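Local atomic coordinates of metallo-beta-lactamase superfamily protein (Thermus thermophilus, PDB entry 2ZWR), a protein that binds a pair of zinc ions in a metallo-beta-lactamase fold and is probably a hydrolase of unspecified substrate. Residues 55-60 against 89-94. Sequence-based numbering, arbitrary orientation.
With ZN (zinc ion), chain C; ZN (zinc ion), chain D.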
loop_
_atom_site.group_PDB
_atom_site.type_symbol
_atom_site.label_atom_id
_atom_site.label_comp_id
_atom_site.label_asym_id
_atom_site.label_seq_id
_atom_site.Cartn_x
_atom_site.Cartn_y
_atom_site.Cartn_z
ATOM N N ALA A 55 0.907 -5.372 5.219
ATOM C CA ALA A 55 -0.232 -5.836 6.027
ATOM C C ALA A 55 -0.284 -5.322 7.465
ATOM O O ALA A 55 -0.870 -5.975 8.325
ATOM C CB ALA A 55 -0.318 -7.355 6.018
ATOM N N HIS A 56 0.302 -4.158 7.743
ATOM C CA HIS A 56 -0.071 -3.453 8.964
ATOM C C HIS A 56 -1.581 -3.190 8.952
ATOM O O HIS A 56 -2.180 -2.940 7.886
ATOM C CB HIS A 56 0.691 -2.152 9.125
ATOM C CG HIS A 56 2.124 -2.348 9.477
ATOM N ND1 HIS A 56 3.101 -1.437 9.135
ATOM C CD2 HIS A 56 2.754 -3.361 10.119
ATOM C CE1 HIS A 56 4.272 -1.875 9.567
ATOM N NE2 HIS A 56 4.087 -3.037 10.164
ATOM N N PHE A 57 -2.183 -3.260 10.135
ATOM C CA PHE A 57 -3.635 -3.168 10.279
ATOM C C PHE A 57 -4.277 -1.922 9.663
ATOM O O PHE A 57 -5.436 -1.979 9.230
ATOM C CB PHE A 57 -4.064 -3.355 11.745
ATOM C CG PHE A 57 -3.761 -2.172 12.659
ATOM C CD1 PHE A 57 -2.678 -2.218 13.533
ATOM C CD2 PHE A 57 -4.595 -1.049 12.690
ATOM C CE1 PHE A 57 -2.395 -1.150 14.404
ATOM C CE2 PHE A 57 -4.324 0.031 13.558
ATOM C CZ PHE A 57 -3.222 -0.024 14.414
ATOM N N ASP A 58 -3.543 -0.806 9.620
ATOM C CA ASP A 58 -4.079 0.428 9.028
ATOM C C ASP A 58 -4.176 0.368 7.502
ATOM O O ASP A 58 -4.726 1.278 6.875
ATOM C CB ASP A 58 -3.301 1.676 9.503
ATOM C CG ASP A 58 -1.805 1.599 9.200
ATOM O OD1 ASP A 58 -1.168 0.569 9.498
ATOM O OD2 ASP A 58 -1.263 2.579 8.660
ATOM N N HIS A 59 -3.666 -0.708 6.907
ATOM C CA HIS A 59 -3.715 -0.886 5.456
ATOM C C HIS A 59 -4.702 -1.970 5.016
ATOM O O HIS A 59 -4.970 -2.116 3.821
ATOM C CB HIS A 59 -2.298 -1.136 4.900
ATOM C CG HIS A 59 -1.399 0.059 5.024
ATOM N ND1 HIS A 59 -1.081 0.871 3.956
ATOM C CD2 HIS A 59 -0.804 0.611 6.105
ATOM C CE1 HIS A 59 -0.317 1.864 4.371
ATOM N NE2 HIS A 59 -0.142 1.736 5.673
ATOM N N VAL A 60 -5.255 -2.714 5.978
ATOM C CA VAL A 60 -6.070 -3.914 5.663
ATOM C C VAL A 60 -7.439 -3.974 6.368
ATOM O O VAL A 60 -8.181 -4.953 6.216
ATOM C CB VAL A 60 -5.280 -5.242 5.936
ATOM C CG1 VAL A 60 -3.974 -5.300 5.114
ATOM C CG2 VAL A 60 -4.990 -5.411 7.439
ATOM N N LEU A 89 -5.994 -8.382 15.751
ATOM C CA LEU A 89 -5.418 -8.435 17.103
ATOM C C LEU A 89 -4.512 -7.244 17.372
ATOM O O LEU A 89 -4.552 -6.662 18.457
ATOM C CB LEU A 89 -4.632 -9.735 17.315
ATOM C CG LEU A 89 -5.359 -11.069 17.130
ATOM C CD1 LEU A 89 -4.377 -12.217 17.364
ATOM C CD2 LEU A 89 -6.540 -11.185 18.086
ATOM N N ALA A 90 -3.697 -6.874 16.386
ATOM C CA ALA A 90 -2.829 -5.710 16.526
ATOM C C ALA A 90 -3.665 -4.438 16.667
ATOM O O ALA A 90 -3.396 -3.610 17.539
ATOM C CB ALA A 90 -1.852 -5.600 15.344
ATOM N N ALA A 91 -4.684 -4.278 15.820
ATOM C CA ALA A 91 -5.592 -3.142 15.955
ATOM C C ALA A 91 -6.225 -3.130 17.359
ATOM O O ALA A 91 -6.299 -2.078 18.007
ATOM C CB ALA A 91 -6.663 -3.178 14.884
ATOM N N ARG A 92 -6.637 -4.312 17.820
ATOM C CA ARG A 92 -7.328 -4.478 19.106
ATOM C C ARG A 92 -6.508 -4.013 20.305
ATOM O O ARG A 92 -7.071 -3.518 21.283
ATOM C CB ARG A 92 -7.760 -5.937 19.299
ATOM C CG ARG A 92 -8.619 -6.200 20.543
ATOM C CD ARG A 92 -8.949 -7.684 20.668
ATOM N NE ARG A 92 -9.666 -8.158 19.486
ATOM C CZ ARG A 92 -9.864 -9.434 19.167
ATOM N NH1 ARG A 92 -9.403 -10.406 19.947
ATOM N NH2 ARG A 92 -10.533 -9.735 18.057
ATOM N N ALA A 93 -5.189 -4.176 20.216
ATOM C CA ALA A 93 -4.238 -3.762 21.262
ATOM C C ALA A 93 -4.175 -2.248 21.411
ATOM O O ALA A 93 -3.893 -1.739 22.492
ATOM C CB ALA A 93 -2.848 -4.306 20.953
ATOM N N TRP A 94 -4.415 -1.543 20.311
ATOM C CA TRP A 94 -4.553 -0.088 20.325
ATOM C C TRP A 94 -5.973 0.372 20.662
ATOM O O TRP A 94 -6.254 1.568 20.631
ATOM C CB TRP A 94 -4.123 0.485 18.977
ATOM C CG TRP A 94 -2.665 0.312 18.738
ATOM C CD1 TRP A 94 -2.064 -0.552 17.860
ATOM C CD2 TRP A 94 -1.610 0.994 19.420
ATOM N NE1 TRP A 94 -0.695 -0.426 17.934
ATOM C CE2 TRP A 94 -0.390 0.513 18.890
ATOM C CE3 TRP A 94 -1.576 1.981 20.421
ATOM C CZ2 TRP A 94 0.855 0.982 19.330
ATOM C CZ3 TRP A 94 -0.335 2.448 20.857
ATOM C CH2 TRP A 94 0.863 1.945 20.308
HETATM ZN ZN ZN C . 0.661 2.704 7.372
HETATM ZN ZN ZN D . 2.878 0.317 7.894
HETATM O O HOH W 1 1.280 1.413 8.634
#
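The phenyl ring of F57 lies flat against the turn of helix 87-93 that carries A91, and every contact between 55-60 and 89-94 is made by that one side chain. The CA of A91 sits over the middle of the ring, 3.8 Å from its centroid and only 8° off the ring normal, a CH-pi contact in which the backbone itself meets the aromatic face. The methyl group of A91 adds to it from the CD2 side, with CB 3.7 Å from CD2 of F57, while CB of A90 reaches CD1 of F57 at 3.9 Å. With only methyl groups at A90 and A91, the ring can probably come this close to the backbone. A chi1 of 73° tucks CG of F57 between the N and C of its own backbone, and from there the ring presents a face to A91. At the end of the ring far from CB, W94, just past the helix, comes in: its CD1 lies 3.5 Å from CE1 of F57, the phenyl plane inclined at 38° to the five-membered ring of W94.

F57 belongs to the metal-binding HxHxDH motif of the superfamily, formed here by H54, H56, D58 and H59. Its neighbours turn to the zinc pair: ND1 of H56 binds one ion, whereas OD2 of D58 and NE2 of H59 bind the other, and D144 bridges both. OD1 of D58 accepts a hydrogen bond, 2.7 Å long, from the water shared by the two ions. The motif thus divides its work, polar groups gripping metal and an apolar ring resting on the end of helix 87-93. The contact itself is apolar, made of dispersion and CH-pi attraction, while the polar groups of H56 and D58, before and after F57, are directed to the zinc site; it may steady the loop that carries them.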